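Local coordinates for protein sulfate adenylyltransferase (Allochromatium vinosum, PDB 4DNX) that catalyses the transfer of an adenylyl group from ATP to sulfate, giving adenosine 5'-phosphosulfate and diphosphate, at residues R178-W192 with F255-F267. Residues are numbered along the deposited sequence; the frame is centred on the assembly and turned at random.
Sequences RTAVEIRHEIQERGW and FPPNTVMVTGYGF
Asn258, in a left-handed backbone conformation, grips Arg190 and Trp192, at and just beyond the C-terminal end of helix 180-190, through three polar atoms. Asn258 ND2 donates to Arg190 O (3.1 Å) in the carbonyl plane, on a lone pair, and Asn258 OD1 accepts from Arg190 NH1 (3.1 Å); the two side chains run past each other in opposite directions, with the amide and guanidinium planes 25° apart. The backbone supplies the third atom: Trp192 NE1 reaches Asn258 O at 3.0 Å, from above the carbonyl plane. Trp192 follows the Schellman motif in which Gly191, with positive phi, ends the helix. Arg190 is extended from CG to NE, and Glu186 OE1 takes its NE in the guanidinium plane, a salt bridge one helical turn back; NH2, less surely placed, forms a salt bridge with Glu189 of the second subunit, and NH1 also makes a weak bond to Val260 O. The helix packs antiparallel to strand 260-266, an edge strand of the five-stranded parallel sheet of the Rossmann-like ATP-sulfurylase domain. From this strand Met261 rises into the middle of the interface. Met261 CG lies over one face of the guanidinium, 3.4 Å from Arg190 CZ, while Met261 SD makes an oblique Met-aromatic contact with Trp192 (3.7 Å to Trp192 CZ3). In one of its two conformers, the bend at chi3 (59°) brings Met261 CE to Ile183 CG2 and the Glu186 chain. A leucine in place of Arg190 would probably leave Asn258 OD1 and the buried Glu186 carboxylate without their mate. Beyond Met261, Ile183 CD1 meets Thr263 tip to tip, Thr263 OG1 being bonded to Ile226 O, and Arg178 N donates to Gly264 O (3.0 Å).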
loop_
_atom_site.group_PDB
_atom_site.type_symbol
_atom_site.label_atom_id
_atom_site.label_comp_id
_atom_site.label_asym_id
_atom_site.label_seq_id
_atom_site.Cartn_x
_atom_site.Cartn_y
_atom_site.Cartn_z
ATOM N N ARG A 178 1.812 -4.817 -2.466
ATOM C CA ARG A 178 2.056 -3.781 -3.506
ATOM C C ARG A 178 1.680 -4.314 -4.868
ATOM O O ARG A 178 1.870 -5.485 -5.153
ATOM C CB ARG A 178 3.561 -3.452 -3.603
ATOM C CG ARG A 178 4.024 -2.714 -2.435
ATOM C CD ARG A 178 3.654 -1.231 -2.497
ATOM N NE ARG A 178 4.375 -0.588 -1.418
ATOM C CZ ARG A 178 4.048 -0.666 -0.127
ATOM N NH1 ARG A 178 2.952 -1.321 0.278
ATOM N NH2 ARG A 178 4.820 -0.062 0.773
ATOM N N THR A 179 1.165 -3.426 -5.701
ATOM C CA THR A 179 0.956 -3.747 -7.100
ATOM C C THR A 179 2.271 -3.637 -7.847
ATOM O O THR A 179 3.212 -2.963 -7.378
ATOM C CB THR A 179 -0.055 -2.771 -7.757
ATOM O OG1 THR A 179 0.449 -1.420 -7.682
ATOM C CG2 THR A 179 -1.420 -2.878 -7.037
ATOM N N ALA A 180 2.339 -4.266 -9.023
ATOM C CA ALA A 180 3.528 -4.078 -9.905
ATOM C C ALA A 180 3.619 -2.596 -10.305
ATOM O O ALA A 180 4.723 -2.063 -10.476
ATOM C CB ALA A 180 3.380 -4.911 -11.178
ATOM N N VAL A 181 2.464 -1.946 -10.476
ATOM C CA VAL A 181 2.395 -0.539 -10.840
ATOM C C VAL A 181 3.139 0.318 -9.779
ATOM O O VAL A 181 3.989 1.169 -10.128
ATOM C CB VAL A 181 0.915 -0.075 -10.997
ATOM C CG1 VAL A 181 0.827 1.452 -11.125
ATOM C CG2 VAL A 181 0.235 -0.828 -12.196
ATOM N N GLU A 182 2.853 0.057 -8.509
ATOM C CA GLU A 182 3.438 0.907 -7.444
ATOM C C GLU A 182 4.917 0.562 -7.220
ATOM O O GLU A 182 5.707 1.487 -6.927
ATOM C CB GLU A 182 2.651 0.746 -6.147
ATOM C CG GLU A 182 3.121 1.672 -4.965
ATOM C CD GLU A 182 3.190 3.196 -5.283
ATOM O OE1 GLU A 182 2.570 3.693 -6.260
ATOM O OE2 GLU A 182 3.851 3.924 -4.491
ATOM N N ILE A 183 5.280 -0.710 -7.363
ATOM C CA ILE A 183 6.731 -1.076 -7.239
ATOM C C ILE A 183 7.521 -0.354 -8.344
ATOM O O ILE A 183 8.589 0.268 -8.062
ATOM C CB ILE A 183 6.903 -2.574 -7.298
ATOM C CG1 ILE A 183 6.361 -3.178 -6.000
ATOM C CG2 ILE A 183 8.341 -2.944 -7.475
ATOM C CD1 ILE A 183 6.338 -4.743 -5.958
ATOM N N ARG A 184 7.004 -0.376 -9.600
ATOM C CA ARG A 184 7.659 0.363 -10.710
ATOM C C ARG A 184 7.797 1.878 -10.404
ATOM O O ARG A 184 8.867 2.467 -10.639
ATOM C CB ARG A 184 6.873 0.081 -12.050
ATOM C CG ARG A 184 7.425 0.583 -13.390
ATOM C CD ARG A 184 6.604 -0.144 -14.510
ATOM N NE ARG A 184 7.184 -1.455 -14.917
ATOM C CZ ARG A 184 8.141 -1.570 -15.839
ATOM N NH1 ARG A 184 8.675 -0.469 -16.425
ATOM N NH2 ARG A 184 8.642 -2.757 -16.150
ATOM N N HIS A 185 6.751 2.505 -9.852
ATOM C CA HIS A 185 6.807 3.942 -9.505
ATOM C C HIS A 185 7.893 4.207 -8.475
ATOM O O HIS A 185 8.673 5.154 -8.647
ATOM C CB HIS A 185 5.466 4.385 -8.911
ATOM C CG HIS A 185 4.376 4.540 -9.923
ATOM N ND1 HIS A 185 3.042 4.324 -9.619
ATOM C CD2 HIS A 185 4.414 4.841 -11.237
ATOM C CE1 HIS A 185 2.312 4.521 -10.700
ATOM N NE2 HIS A 185 3.112 4.853 -11.690
ATOM N N GLU A 186 7.909 3.381 -7.421
ATOM C CA GLU A 186 8.889 3.528 -6.336
ATOM C C GLU A 186 10.338 3.292 -6.781
ATOM O O GLU A 186 11.228 4.041 -6.362
ATOM C CB GLU A 186 8.540 2.638 -5.154
ATOM C CG GLU A 186 9.567 2.659 -4.025
ATOM C CD GLU A 186 8.989 2.264 -2.672
ATOM O OE1 GLU A 186 9.720 2.457 -1.676
ATOM O OE2 GLU A 186 7.815 1.772 -2.601
ATOM N N ILE A 187 10.581 2.276 -7.616
ATOM C CA ILE A 187 11.945 2.078 -8.194
ATOM C C ILE A 187 12.356 3.346 -8.933
ATOM O O ILE A 187 13.504 3.841 -8.820
ATOM C CB ILE A 187 11.988 0.862 -9.148
ATOM C CG1 ILE A 187 11.918 -0.429 -8.318
ATOM C CG2 ILE A 187 13.255 0.910 -10.026
ATOM C CD1 ILE A 187 11.655 -1.711 -9.142
ATOM N N GLN A 188 11.399 3.910 -9.662
ATOM C CA GLN A 188 11.675 5.040 -10.528
ATOM C C GLN A 188 12.132 6.202 -9.722
ATOM O O GLN A 188 13.174 6.845 -10.013
ATOM C CB GLN A 188 10.397 5.439 -11.251
ATOM C CG GLN A 188 10.338 4.879 -12.585
ATOM C CD GLN A 188 10.755 5.881 -13.614
ATOM O OE1 GLN A 188 11.645 6.707 -13.369
ATOM N NE2 GLN A 188 10.111 5.827 -14.776
ATOM N N GLU A 189 11.382 6.485 -8.681
ATOM C CA GLU A 189 11.657 7.688 -7.973
ATOM C C GLU A 189 12.911 7.564 -7.114
ATOM O O GLU A 189 13.670 8.542 -7.011
ATOM C CB GLU A 189 10.445 8.147 -7.169
ATOM C CG GLU A 189 10.518 9.641 -6.827
ATOM C CD GLU A 189 11.573 9.889 -5.768
ATOM O OE1 GLU A 189 11.716 8.948 -4.935
ATOM O OE2 GLU A 189 12.280 10.931 -5.773
ATOM N N ARG A 190 13.155 6.362 -6.573
ATOM C CA ARG A 190 14.326 6.132 -5.701
ATOM C C ARG A 190 15.622 6.230 -6.518
ATOM O O ARG A 190 16.740 6.271 -5.965
ATOM C CB ARG A 190 14.201 4.770 -5.020
ATOM C CG ARG A 190 13.213 4.693 -3.834
ATOM C CD ARG A 190 13.591 3.428 -3.171
ATOM N NE ARG A 190 12.712 2.885 -2.167
ATOM C CZ ARG A 190 13.179 2.259 -1.109
ATOM N NH1 ARG A 190 14.517 2.184 -0.891
ATOM N NH2 ARG A 190 12.332 1.793 -0.223
ATOM N N GLY A 191 15.481 6.273 -7.833
ATOM C CA GLY A 191 16.627 6.462 -8.756
ATOM C C GLY A 191 17.399 5.220 -9.178
ATOM O O GLY A 191 18.478 5.320 -9.793
ATOM N N TRP A 192 16.881 4.042 -8.819
ATOM C CA TRP A 192 17.575 2.780 -9.106
ATOM C C TRP A 192 17.532 2.453 -10.603
ATOM O O TRP A 192 16.432 2.511 -11.214
ATOM C CB TRP A 192 16.915 1.636 -8.337
ATOM C CG TRP A 192 17.041 1.732 -6.842
ATOM C CD1 TRP A 192 17.763 2.656 -6.095
ATOM C CD2 TRP A 192 16.443 0.839 -5.913
ATOM N NE1 TRP A 192 17.610 2.382 -4.745
ATOM C CE2 TRP A 192 16.831 1.258 -4.607
ATOM C CE3 TRP A 192 15.595 -0.289 -6.053
ATOM C CZ2 TRP A 192 16.402 0.582 -3.438
ATOM C CZ3 TRP A 192 15.173 -0.968 -4.869
ATOM C CH2 TRP A 192 15.579 -0.532 -3.605
ATOM N N PHE A 255 22.029 -3.086 5.667
ATOM C CA PHE A 255 22.191 -2.633 4.285
ATOM C C PHE A 255 22.477 -1.132 4.240
ATOM O O PHE A 255 22.072 -0.420 5.150
ATOM C CB PHE A 255 20.914 -2.914 3.498
ATOM C CG PHE A 255 20.777 -4.357 3.045
ATOM C CD1 PHE A 255 20.401 -5.375 3.963
ATOM C CD2 PHE A 255 20.972 -4.700 1.697
ATOM C CE1 PHE A 255 20.253 -6.716 3.517
ATOM C CE2 PHE A 255 20.806 -6.045 1.236
ATOM C CZ PHE A 255 20.447 -7.050 2.160
ATOM N N PRO A 256 23.137 -0.645 3.190
ATOM C CA PRO A 256 23.340 0.809 3.072
ATOM C C PRO A 256 22.022 1.571 2.843
ATOM O O PRO A 256 21.015 0.972 2.483
ATOM C CB PRO A 256 24.253 0.951 1.856
ATOM C CG PRO A 256 24.736 -0.414 1.519
ATOM C CD PRO A 256 23.741 -1.382 2.066
ATOM N N PRO A 257 22.032 2.885 3.023
ATOM C CA PRO A 257 20.826 3.699 2.748
ATOM C C PRO A 257 20.311 3.582 1.312
ATOM O O PRO A 257 21.083 3.529 0.355
ATOM C CB PRO A 257 21.309 5.139 2.974
ATOM C CG PRO A 257 22.488 4.997 3.839
ATOM C CD PRO A 257 23.162 3.730 3.452
ATOM N N ASN A 258 18.992 3.560 1.198
ATOM C CA ASN A 258 18.309 3.487 -0.097
ATOM C C ASN A 258 18.768 2.302 -0.969
ATOM O O ASN A 258 19.094 2.473 -2.163
ATOM C CB ASN A 258 18.459 4.820 -0.860
ATOM C CG ASN A 258 17.525 4.861 -2.087
ATOM O OD1 ASN A 258 16.426 4.281 -2.028
ATOM N ND2 ASN A 258 17.961 5.489 -3.185
ATOM N N THR A 259 18.841 1.098 -0.370
ATOM C CA THR A 259 19.191 -0.103 -1.142
ATOM C C THR A 259 18.168 -1.213 -1.034
ATOM O O THR A 259 18.286 -2.180 -1.761
ATOM C CB THR A 259 20.596 -0.659 -0.751
ATOM O OG1 THR A 259 20.581 -1.013 0.637
ATOM C CG2 THR A 259 21.643 0.366 -1.004
ATOM N N VAL A 260 17.167 -1.082 -0.158
ATOM C CA VAL A 260 16.195 -2.191 0.020
ATOM C C VAL A 260 14.757 -1.681 -0.080
ATOM O O VAL A 260 14.469 -0.609 0.462
ATOM C CB VAL A 260 16.370 -2.883 1.389
ATOM C CG1 VAL A 260 15.331 -4.038 1.561
ATOM C CG2 VAL A 260 17.797 -3.394 1.554
ATOM N N MET A 261 13.891 -2.427 -0.801
ATOM C CA MET A 261 12.460 -2.224 -0.786
ATOM C C MET A 261 11.796 -3.505 -0.307
ATOM O O MET A 261 11.972 -4.527 -0.935
ATOM C CB MET A 261 11.967 -1.950 -2.205
ATOM C CG MET A 261 12.020 -0.540 -2.619
ATOM S SD MET A 261 11.570 -0.418 -4.378
ATOM C CE MET A 261 9.930 -1.140 -4.345
ATOM N N VAL A 262 11.051 -3.431 0.797
ATOM C CA VAL A 262 10.328 -4.601 1.357
ATOM C C VAL A 262 8.862 -4.555 0.904
ATOM O O VAL A 262 8.131 -3.560 1.155
ATOM C CB VAL A 262 10.438 -4.658 2.888
ATOM C CG1 VAL A 262 9.687 -5.875 3.461
ATOM C CG2 VAL A 262 11.934 -4.761 3.315
ATOM N N THR A 263 8.449 -5.613 0.213
ATOM C CA THR A 263 7.153 -5.567 -0.504
ATOM C C THR A 263 6.595 -6.959 -0.505
ATOM O O THR A 263 7.266 -7.923 -0.100
ATOM C CB THR A 263 7.321 -5.194 -1.998
ATOM O OG1 THR A 263 7.989 -6.254 -2.690
ATOM C CG2 THR A 263 8.081 -3.850 -2.177
ATOM N N GLY A 264 5.388 -7.080 -1.026
ATOM C CA GLY A 264 4.742 -8.398 -1.105
ATOM C C GLY A 264 3.681 -8.490 -2.178
ATOM O O GLY A 264 3.168 -7.461 -2.684
ATOM N N TYR A 265 3.322 -9.730 -2.520
ATOM C CA TYR A 265 2.300 -9.929 -3.527
ATOM C C TYR A 265 1.484 -11.155 -3.140
ATOM O O TYR A 265 1.875 -11.919 -2.270
ATOM C CB TYR A 265 2.947 -10.125 -4.911
ATOM C CG TYR A 265 3.689 -11.437 -5.064
ATOM C CD1 TYR A 265 4.898 -11.655 -4.422
ATOM C CD2 TYR A 265 3.098 -12.504 -5.772
ATOM C CE1 TYR A 265 5.546 -12.846 -4.545
ATOM C CE2 TYR A 265 3.748 -13.732 -5.889
ATOM C CZ TYR A 265 4.957 -13.884 -5.250
ATOM O OH TYR A 265 5.624 -15.074 -5.391
ATOM N N GLY A 266 0.348 -11.317 -3.816
ATOM C CA GLY A 266 -0.545 -12.460 -3.508
ATOM C C GLY A 266 -0.854 -13.307 -4.739
ATOM O O GLY A 266 -1.387 -12.794 -5.725
ATOM N N PHE A 267 -0.531 -14.613 -4.645
ATOM C CA PHE A 267 -0.714 -15.560 -5.753
ATOM C C PHE A 267 -0.468 -16.996 -5.199
ATOM O O PHE A 267 0.528 -17.227 -4.504
ATOM C CB PHE A 267 0.328 -15.290 -6.852
ATOM C CG PHE A 267 0.222 -16.218 -8.046
ATOM C CD1 PHE A 267 -0.913 -16.191 -8.878
ATOM C CD2 PHE A 267 1.253 -17.098 -8.338
ATOM C CE1 PHE A 267 -0.990 -17.048 -9.994
ATOM C CE2 PHE A 267 1.184 -17.948 -9.441
ATOM C CZ PHE A 267 0.034 -17.907 -10.279
#